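Allantoicase (Saccharomyces cerevisiae, PDB 1SG3) catalyses the hydrolysis of allantoate to (S)-ureidoglycolate and urea, a step that lets yeast use purines as secondary nitrogen sources. Local coordinates at residues 2-7 and 150-155; 256-261 and 315-320; 277-282 and 323-328. One frame throughout, in Å; residues are numbered along the deposited sequence.

Contact 1: 2-7 and 150-155; sequences KFFSLA and LFVRGN
Phe4 leans its ring toward Val152, CE1 lying 3.3 Å from Val152 CG2, while its CB sits 3.9 Å from Leu150 CB. With CG anti to the carbonyl carbon (chi1 -68°), the ring is carried back along its own strand, so one aromatic residue meets two aliphatic neighbours of the opposite strand. On the face shared by Phe3 and Phe151, Phe151 CB lies over one face of the Phe3 ring, off-centre toward the rim and 4.3 Å from CD2. The backbones hold these groups in antiparallel register: Val152 N gives Lys2 O a nearly straight bond of 3.0 Å, and Phe4 N binds Leu150 O at 2.9 Å. The Lys2 N to Val152 O bond is weak; the end of the lysine chain leads away from 150-155, and a charged residue suits this exposed place. Farther out, Phe12 of helix 9-18 meets the Phe4 ring and packs against Leu150 and Val152, and Phe141 meets both Phe3 and Phe151. Cutting Phe4 back to an alanine is likely to leave Val152 CG2 and the Phe12 ring without their aromatic neighbour. Strand 93-101 pairs with the other edge of 148-152, so the N-terminal strand 2-4 adds an edge to an antiparallel sheet of the first jelly roll.

Contact 2: 256-261 and 315-320; sequences SSFIEK and EIRKSI
Phe258 lays its ring across to the partner strand beside Arg317, CZ standing 3.8 Å from Arg317 CD. The ring reaches there because its CG is anti to the backbone N (chi1 177°), which brings its CD1-CE1 side up to the backbone of Arg317 and Lys318. The two side chains run side by side in the same direction with ring and guanidinium planes 58° apart: the CD methylene of the arginine supplies the side-chain contact, and no flat stack forms. Glu260 also lies alongside Arg317. Its extended chain brings CG to 3.9 Å from Arg317 CD, and OE2 comes 3.6 Å from Arg317 NE in a long salt bridge. Glu260 OE1 also makes a long bridge to Lys261 NZ, and Lys261 rests its cation on Trp341, so one carboxylate serves two bases.

Round Ile259 the contact is apolar. Ile259 CG2 lies 4.0 Å from Ile316 CG1, the two side chains running side by side. Ile320 crosses Ile259 at about a right angle, with Ile259 CD1 3.8 Å from Ile320 CG1. A branched isoleucine suits this place: its CG2 arm meets Ile316 and its CD1 arm Ile320.

The backbone register changes along the pair. Ile259 N bonds straight to Lys318 O at 3.0 Å, but the register then slips by one residue. Arg317, in a left-handed backbone conformation (phi 50°), forms a G1 bulge with Lys318 opposite Ile259. Glu260 O accepts both Ile316 N (2.6 Å) and Arg317 N (2.9 Å), while Glu260 and Lys261 make a classic bulge facing Trp341.

Chemically, the pair divides its work: backbone bonds and the apolar contacts of the isoleucines probably supply most of the cohesion, whereas the salt bridges, being long, probably contribute mainly charge balance.

Contact 3: 277-282 and 323-328; sequences ITVEGC and SHVKLT
Val279 meets two residues of the partner strand with its two methyls, CG1 lying 3.5 Å from Val325 CG1 and CG2 4.1 Å from Leu327 CD1. Both pairs cross obliquely. Val279 can serve both because CG1 is anti to the backbone N (chi1 179°), which spreads its methyls along the opposite strand. Ile277 adds to this apolar side, its CB near the same Leu327 methyl. Gly281, paired with Val325, has no side chain to add. Ile262 and Val264 of strand 258-265 pack on Val279 and Ile277, so beta-branched and leucine side chains suit this buried face.

On the reverse face two pairs run side by side. Glu280 and Lys326 point the same way, with Glu280 OE2 3.9 Å from Lys326 NZ in a long salt bridge. The lysine also makes a cation-pi contact with Trp297; its charge probably helps offset the crowding of Glu280 OE1 with Glu299 OE2. Thr278 and Thr328 likewise run alongside, OG1 of the first 3.7 Å from CB of the second. A water donates to Thr278 O and Lys326 O and is hydrogen-bonded to Thr328 OG1, so it ties a hydroxyl to both backbones.

Backbone bonds fix these alignments: Glu280 N to Lys326 O and Lys326 N to Glu280 O are both 3.0 Å. At the far end Ser323 and His324 form a classic bulge opposite Cys282, whose O takes three donors: Ser323 N at 2.8 Å, His324 N, and Ser323 OG. The serine thus reinforces the bulge with its hydroxyl.

Strand 324-330 is central, flanked by 276-282 and 246-251, and the arrangement, apolar toward strand 258-265 of the facing sheet and largely polar on the other face, is that of a jelly-roll sandwich sheet.

Contact 1 joins the N-terminal strand 2-4 to a strand of the first allantoicase repeat, while contacts 2 and 3 lie together in the second; the centres of contacts 1 and 3 are about 31 Å apart. Contacts 2 and 3, with centres about 13 Å apart, use consecutive strands: 258-265 leads to 276-282, and 311-319 to 324-330, so at both steps the chain passes from one sheet to the facing one. Contact 3 is the most buried, with no exposed residue, five successive bridges with a bulge at one end, and valines toward the sandwich core. Contacts 1 and 2 are more exposed. The former relies on aromatic side chains around a short terminal strand, the latter on bulges and a charged network beside the buried pair Ile259 and Ile316.

Contact 1: 2-7 and 150-155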
loop_
_atom_site.group_PDB
_atom_site.type_symbol
_atom_site.label_atom_id
_atom_site.label_comp_id
_atom_site.label_asym_id
_atom_site.label_seq_id
_atom_site.Cartn_x
_atom_site.Cartn_y
_atom_site.Cartn_z
ATOM N N LYS A 2 -16.779 43.136 -6.363
ATOM C CA LYS A 2 -15.897 43.459 -5.250
ATOM C C LYS A 2 -15.213 42.187 -4.775
ATOM O O LYS A 2 -15.828 41.127 -4.724
ATOM C CB LYS A 2 -16.665 44.081 -4.074
ATOM C CG LYS A 2 -15.761 44.307 -2.848
ATOM C CD LYS A 2 -16.486 44.877 -1.634
ATOM C CE LYS A 2 -16.721 46.378 -1.750
ATOM N NZ LYS A 2 -17.680 46.734 -2.839
ATOM N N PHE A 3 -13.936 42.290 -4.435
ATOM C CA PHE A 3 -13.200 41.132 -3.960
ATOM C C PHE A 3 -13.037 41.192 -2.457
ATOM O O PHE A 3 -13.195 42.243 -1.841
ATOM C CB PHE A 3 -11.816 41.059 -4.604
ATOM C CG PHE A 3 -11.842 40.688 -6.049
ATOM C CD1 PHE A 3 -12.381 41.556 -6.997
ATOM C CD2 PHE A 3 -11.352 39.454 -6.466
ATOM C CE1 PHE A 3 -12.439 41.197 -8.344
ATOM C CE2 PHE A 3 -11.402 39.087 -7.803
ATOM C CZ PHE A 3 -11.949 39.963 -8.746
ATOM N N PHE A 4 -12.720 40.049 -1.870
ATOM C CA PHE A 4 -12.515 39.968 -0.447
ATOM C C PHE A 4 -11.263 39.163 -0.181
ATOM O O PHE A 4 -10.914 38.259 -0.945
ATOM C CB PHE A 4 -13.700 39.300 0.237
ATOM C CG PHE A 4 -14.954 40.106 0.196
ATOM C CD1 PHE A 4 -15.758 40.111 -0.940
ATOM C CD2 PHE A 4 -15.347 40.850 1.301
ATOM C CE1 PHE A 4 -16.946 40.847 -0.977
ATOM C CE2 PHE A 4 -16.534 41.594 1.280
ATOM C CZ PHE A 4 -17.336 41.590 0.135
ATOM N N SER A 5 -10.596 39.504 0.913
ATOM C CA SER A 5 -9.373 38.838 1.324
ATOM C C SER A 5 -9.663 37.913 2.494
ATOM O O SER A 5 -10.644 38.107 3.201
ATOM C CB SER A 5 -8.336 39.884 1.734
ATOM O OG SER A 5 -8.918 40.846 2.596
ATOM N N LEU A 6 -8.811 36.911 2.692
ATOM C CA LEU A 6 -8.985 35.970 3.791
ATOM C C LEU A 6 -9.243 36.744 5.073
ATOM O O LEU A 6 -9.922 36.256 5.982
ATOM C CB LEU A 6 -7.735 35.111 3.981
ATOM C CG LEU A 6 -7.269 34.194 2.855
ATOM C CD1 LEU A 6 -6.254 33.201 3.427
ATOM C CD2 LEU A 6 -8.454 33.456 2.255
ATOM N N ALA A 7 -8.683 37.949 5.137
ATOM C CA ALA A 7 -8.837 38.812 6.299
ATOM C C ALA A 7 -10.301 39.160 6.555
ATOM O O ALA A 7 -10.725 39.283 7.707
ATOM C CB ALA A 7 -8.037 40.084 6.100
ATOM N N LEU A 150 -12.217 35.227 -3.128
ATOM C CA LEU A 150 -13.611 35.393 -2.732
ATOM C C LEU A 150 -14.146 36.601 -3.499
ATOM O O LEU A 150 -13.595 37.695 -3.399
ATOM C CB LEU A 150 -13.710 35.658 -1.236
ATOM C CG LEU A 150 -12.884 34.723 -0.359
ATOM C CD1 LEU A 150 -13.002 35.196 1.089
ATOM C CD2 LEU A 150 -13.357 33.271 -0.522
ATOM N N PHE A 151 -15.213 36.414 -4.264
ATOM C CA PHE A 151 -15.756 37.520 -5.035
ATOM C C PHE A 151 -17.279 37.613 -5.073
ATOM O O PHE A 151 -17.983 36.597 -5.059
ATOM C CB PHE A 151 -15.211 37.451 -6.448
ATOM C CG PHE A 151 -15.433 36.131 -7.110
ATOM C CD1 PHE A 151 -16.650 35.850 -7.744
ATOM C CD2 PHE A 151 -14.420 35.171 -7.125
ATOM C CE1 PHE A 151 -16.853 34.634 -8.386
ATOM C CE2 PHE A 151 -14.611 33.954 -7.762
ATOM C CZ PHE A 151 -15.832 33.682 -8.398
ATOM N N VAL A 152 -17.776 38.847 -5.121
ATOM C CA VAL A 152 -19.208 39.113 -5.171
ATOM C C VAL A 152 -19.515 39.967 -6.393
ATOM O O VAL A 152 -18.690 40.767 -6.821
ATOM C CB VAL A 152 -19.670 39.875 -3.929
ATOM C CG1 VAL A 152 -21.168 40.041 -3.965
ATOM C CG2 VAL A 152 -19.258 39.135 -2.688
ATOM N N ARG A 153 -20.692 39.794 -6.970
ATOM C CA ARG A 153 -21.043 40.596 -8.129
ATOM C C ARG A 153 -21.275 42.023 -7.651
ATOM O O ARG A 153 -21.938 42.241 -6.632
ATOM C CB ARG A 153 -22.320 40.078 -8.787
ATOM C CG ARG A 153 -22.273 38.653 -9.233
ATOM C CD ARG A 153 -23.577 38.296 -9.916
ATOM N NE ARG A 153 -23.675 38.827 -11.276
ATOM C CZ ARG A 153 -24.550 39.752 -11.677
ATOM N NH1 ARG A 153 -25.423 40.281 -10.822
ATOM N NH2 ARG A 153 -24.581 40.116 -12.953
ATOM N N GLY A 154 -20.733 42.990 -8.387
ATOM C CA GLY A 154 -20.898 44.384 -8.019
ATOM C C GLY A 154 -22.349 44.765 -7.758
ATOM O O GLY A 154 -22.638 45.460 -6.780
ATOM N N ASN A 155 -23.259 44.315 -8.621
ATOM C CA ASN A 155 -24.674 44.625 -8.463
ATOM C C ASN A 155 -25.440 43.569 -7.686
ATOM O O ASN A 155 -26.660 43.670 -7.527
ATOM C CB ASN A 155 -25.344 44.814 -9.820
ATOM C CG ASN A 155 -24.827 46.024 -10.558
ATOM O OD1 ASN A 155 -24.658 47.091 -9.973
ATOM N ND2 ASN A 155 -24.582 45.870 -11.854
#

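Contact 2: 256-261 and 315-320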
loop_
_atom_site.group_PDB
_atom_site.type_symbol
_atom_site.label_atom_id
_atom_site.label_comp_id
_atom_site.label_asym_id
_atom_site.label_seq_id
_atom_site.Cartn_x
_atom_site.Cartn_y
_atom_site.Cartn_z
ATOM N N SER A 256 -42.999 28.722 7.632
ATOM C CA SER A 256 -43.967 27.658 7.832
ATOM C C SER A 256 -45.304 28.183 8.342
ATOM O O SER A 256 -45.467 29.374 8.619
ATOM C CB SER A 256 -43.434 26.630 8.832
ATOM O OG SER A 256 -43.628 27.059 10.171
ATOM N N SER A 257 -46.257 27.268 8.453
ATOM C CA SER A 257 -47.582 27.571 8.958
ATOM C C SER A 257 -47.972 26.343 9.775
ATOM O O SER A 257 -48.510 26.448 10.884
ATOM C CB SER A 257 -48.566 27.786 7.805
ATOM O OG SER A 257 -48.691 26.630 6.990
ATOM N N PHE A 258 -47.672 25.175 9.213
ATOM C CA PHE A 258 -47.944 23.911 9.873
ATOM C C PHE A 258 -46.728 22.985 9.754
ATOM O O PHE A 258 -46.295 22.650 8.649
ATOM C CB PHE A 258 -49.178 23.232 9.264
ATOM C CG PHE A 258 -49.468 21.874 9.852
ATOM C CD1 PHE A 258 -49.761 21.737 11.208
ATOM C CD2 PHE A 258 -49.405 20.726 9.060
ATOM C CE1 PHE A 258 -49.985 20.470 11.768
ATOM C CE2 PHE A 258 -49.627 19.457 9.609
ATOM C CZ PHE A 258 -49.917 19.331 10.966
ATOM N N ILE A 259 -46.178 22.590 10.900
ATOM C CA ILE A 259 -45.024 21.700 10.942
ATOM C C ILE A 259 -45.492 20.336 11.413
ATOM O O ILE A 259 -45.838 20.166 12.585
ATOM C CB ILE A 259 -43.943 22.197 11.935
ATOM C CG1 ILE A 259 -43.379 23.540 11.481
ATOM C CG2 ILE A 259 -42.828 21.171 12.038
ATOM C CD1 ILE A 259 -42.349 24.105 12.431
ATOM N N GLU A 260 -45.504 19.358 10.518
ATOM C CA GLU A 260 -45.943 18.032 10.913
ATOM C C GLU A 260 -44.904 17.310 11.749
ATOM O O GLU A 260 -45.153 16.988 12.909
ATOM C CB GLU A 260 -46.281 17.179 9.696
ATOM C CG GLU A 260 -46.673 15.764 10.078
ATOM C CD GLU A 260 -47.157 14.947 8.903
ATOM O OE1 GLU A 260 -46.376 14.765 7.940
ATOM O OE2 GLU A 260 -48.321 14.485 8.946
ATOM N N LYS A 261 -43.735 17.057 11.168
ATOM C CA LYS A 261 -42.690 16.342 11.893
ATOM C C LYS A 261 -41.281 16.889 11.685
ATOM O O LYS A 261 -40.948 17.412 10.618
ATOM C CB LYS A 261 -42.698 14.866 11.494
ATOM C CG LYS A 261 -42.320 14.638 10.042
ATOM C CD LYS A 261 -41.876 13.208 9.813
ATOM C CE LYS A 261 -43.002 12.318 9.324
ATOM N NZ LYS A 261 -43.312 12.579 7.889
ATOM N N GLU A 315 -43.036 14.020 16.057
ATOM C CA GLU A 315 -44.311 14.469 15.505
ATOM C C GLU A 315 -44.681 15.766 16.218
ATOM O O GLU A 315 -44.878 15.778 17.430
ATOM C CB GLU A 315 -45.396 13.422 15.763
ATOM C CG GLU A 315 -45.063 12.029 15.260
ATOM C CD GLU A 315 -45.164 11.906 13.751
ATOM O OE1 GLU A 315 -45.147 12.960 13.070
ATOM O OE2 GLU A 315 -45.251 10.757 13.249
ATOM N N ILE A 316 -44.762 16.859 15.472
ATOM C CA ILE A 316 -45.106 18.153 16.049
ATOM C C ILE A 316 -46.608 18.397 15.912
ATOM O O ILE A 316 -47.295 18.683 16.892
ATOM C CB ILE A 316 -44.355 19.302 15.325
ATOM C CG1 ILE A 316 -42.840 19.092 15.421
ATOM C CG2 ILE A 316 -44.740 20.641 15.925
ATOM C CD1 ILE A 316 -42.297 19.073 16.840
ATOM N N ARG A 317 -47.109 18.281 14.685
ATOM C CA ARG A 317 -48.519 18.495 14.404
ATOM C C ARG A 317 -48.971 19.817 15.018
ATOM O O ARG A 317 -50.047 19.907 15.602
ATOM C CB ARG A 317 -49.350 17.351 14.979
ATOM C CG ARG A 317 -49.107 16.001 14.343
ATOM C CD ARG A 317 -49.443 16.013 12.860
ATOM N NE ARG A 317 -49.582 14.657 12.327
ATOM C CZ ARG A 317 -50.682 13.912 12.438
ATOM N NH1 ARG A 317 -51.758 14.390 13.060
ATOM N NH2 ARG A 317 -50.704 12.681 11.940
ATOM N N LYS A 318 -48.136 20.842 14.889
ATOM C CA LYS A 318 -48.464 22.152 15.437
ATOM C C LYS A 318 -48.448 23.230 14.353
ATOM O O LYS A 318 -47.753 23.114 13.343
ATOM C CB LYS A 318 -47.473 22.527 16.551
ATOM C CG LYS A 318 -47.346 21.504 17.689
ATOM C CD LYS A 318 -48.682 21.227 18.383
ATOM C CE LYS A 318 -48.504 20.366 19.649
ATOM N NZ LYS A 318 -49.787 20.009 20.347
ATOM N N SER A 319 -49.227 24.281 14.568
ATOM C CA SER A 319 -49.290 25.385 13.626
ATOM C C SER A 319 -48.462 26.528 14.189
ATOM O O SER A 319 -48.706 26.994 15.301
ATOM C CB SER A 319 -50.741 25.834 13.420
ATOM O OG SER A 319 -51.396 26.070 14.659
ATOM N N ILE A 320 -47.465 26.957 13.426
ATOM C CA ILE A 320 -46.587 28.044 13.840
ATOM C C ILE A 320 -45.992 28.726 12.620
ATOM O O ILE A 320 -45.732 28.085 11.607
ATOM C CB ILE A 320 -45.392 27.550 14.719
ATOM C CG1 ILE A 320 -45.004 26.123 14.336
ATOM C CG2 ILE A 320 -45.719 27.670 16.188
ATOM C CD1 ILE A 320 -45.925 25.057 14.867
#

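Contact 3: 277-282 and 323-328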
loop_
_atom_site.group_PDB
_atom_site.type_symbol
_atom_site.label_atom_id
_atom_site.label_comp_id
_atom_site.label_asym_id
_atom_site.label_seq_id
_atom_site.Cartn_x
_atom_site.Cartn_y
_atom_site.Cartn_z
ATOM N N ILE A 277 -31.019 16.522 22.547
ATOM C CA ILE A 277 -31.204 17.584 21.554
ATOM C C ILE A 277 -32.543 18.259 21.844
ATOM O O ILE A 277 -33.387 17.705 22.541
ATOM C CB ILE A 277 -31.212 17.051 20.072
ATOM C CG1 ILE A 277 -32.492 16.263 19.784
ATOM C CG2 ILE A 277 -29.987 16.175 19.800
ATOM C CD1 ILE A 277 -33.624 17.108 19.249
ATOM N N THR A 278 -32.712 19.471 21.335
ATOM C CA THR A 278 -33.957 20.230 21.486
ATOM C C THR A 278 -34.050 21.113 20.245
ATOM O O THR A 278 -33.036 21.629 19.773
ATOM C CB THR A 278 -33.982 21.183 22.757
ATOM O OG1 THR A 278 -33.263 22.394 22.480
ATOM C CG2 THR A 278 -33.373 20.498 23.990
ATOM N N VAL A 279 -35.245 21.269 19.693
ATOM C CA VAL A 279 -35.396 22.134 18.529
ATOM C C VAL A 279 -36.260 23.333 18.918
ATOM O O VAL A 279 -37.205 23.209 19.703
ATOM C CB VAL A 279 -36.044 21.396 17.327
ATOM C CG1 VAL A 279 -36.201 22.340 16.163
ATOM C CG2 VAL A 279 -35.194 20.214 16.908
ATOM N N GLU A 280 -35.916 24.494 18.374
ATOM C CA GLU A 280 -36.651 25.714 18.648
ATOM C C GLU A 280 -37.050 26.431 17.366
ATOM O O GLU A 280 -36.503 26.169 16.297
ATOM C CB GLU A 280 -35.812 26.627 19.532
ATOM C CG GLU A 280 -35.757 26.157 20.965
ATOM C CD GLU A 280 -34.900 27.036 21.850
ATOM O OE1 GLU A 280 -34.965 26.853 23.089
ATOM O OE2 GLU A 280 -34.157 27.897 21.316
ATOM N N GLY A 281 -38.012 27.338 17.482
ATOM C CA GLY A 281 -38.475 28.066 16.320
ATOM C C GLY A 281 -38.558 29.556 16.562
ATOM O O GLY A 281 -38.907 29.998 17.646
ATOM N N CYS A 282 -38.241 30.329 15.533
ATOM C CA CYS A 282 -38.262 31.777 15.621
ATOM C C CYS A 282 -38.870 32.375 14.350
ATOM O O CYS A 282 -38.811 31.769 13.274
ATOM C CB CYS A 282 -36.834 32.281 15.817
ATOM S SG CYS A 282 -36.613 34.059 15.686
ATOM N N SER A 323 -39.638 30.981 10.689
ATOM C CA SER A 323 -38.830 31.235 9.506
ATOM C C SER A 323 -37.466 30.610 9.753
ATOM O O SER A 323 -36.758 30.224 8.825
ATOM C CB SER A 323 -38.685 32.737 9.290
ATOM O OG SER A 323 -38.238 33.354 10.478
ATOM N N HIS A 324 -37.120 30.501 11.026
ATOM C CA HIS A 324 -35.848 29.944 11.423
ATOM C C HIS A 324 -36.027 28.804 12.398
ATOM O O HIS A 324 -36.957 28.790 13.202
ATOM C CB HIS A 324 -35.003 31.037 12.060
ATOM C CG HIS A 324 -34.795 32.219 11.170
ATOM N ND1 HIS A 324 -33.668 32.381 10.393
ATOM C CD2 HIS A 324 -35.594 33.276 10.898
ATOM C CE1 HIS A 324 -33.782 33.488 9.684
ATOM N NE2 HIS A 324 -34.943 34.048 9.970
ATOM N N VAL A 325 -35.128 27.835 12.310
ATOM C CA VAL A 325 -35.150 26.689 13.198
ATOM C C VAL A 325 -33.772 26.628 13.848
ATOM O O VAL A 325 -32.781 27.049 13.254
ATOM C CB VAL A 325 -35.425 25.398 12.411
ATOM C CG1 VAL A 325 -35.451 24.214 13.345
ATOM C CG2 VAL A 325 -36.760 25.512 11.693
ATOM N N LYS A 326 -33.708 26.150 15.083
ATOM C CA LYS A 326 -32.428 26.039 15.768
ATOM C C LYS A 326 -32.306 24.683 16.434
ATOM O O LYS A 326 -33.120 24.322 17.289
ATOM C CB LYS A 326 -32.265 27.117 16.831
ATOM C CG LYS A 326 -30.966 26.981 17.589
ATOM C CD LYS A 326 -30.977 27.764 18.884
ATOM C CE LYS A 326 -31.143 29.244 18.637
ATOM N NZ LYS A 326 -31.243 29.993 19.917
ATOM N N LEU A 327 -31.288 23.931 16.030
ATOM C CA LEU A 327 -31.033 22.618 16.601
ATOM C C LEU A 327 -29.965 22.795 17.671
ATOM O O LEU A 327 -28.986 23.501 17.453
ATOM C CB LEU A 327 -30.532 21.660 15.521
ATOM C CG LEU A 327 -30.021 20.284 15.955
ATOM C CD1 LEU A 327 -31.131 19.491 16.612
ATOM C CD2 LEU A 327 -29.498 19.551 14.746
ATOM N N THR A 328 -30.170 22.178 18.831
ATOM C CA THR A 328 -29.211 22.259 19.920
ATOM C C THR A 328 -28.728 20.853 20.276
ATOM O O THR A 328 -29.522 19.940 20.549
ATOM C CB THR A 328 -29.822 22.944 21.173
ATOM O OG1 THR A 328 -30.003 24.339 20.911
ATOM C CG2 THR A 328 -28.900 22.796 22.383
HETATM O O HOH W 1 -32.668 24.283 20.478
#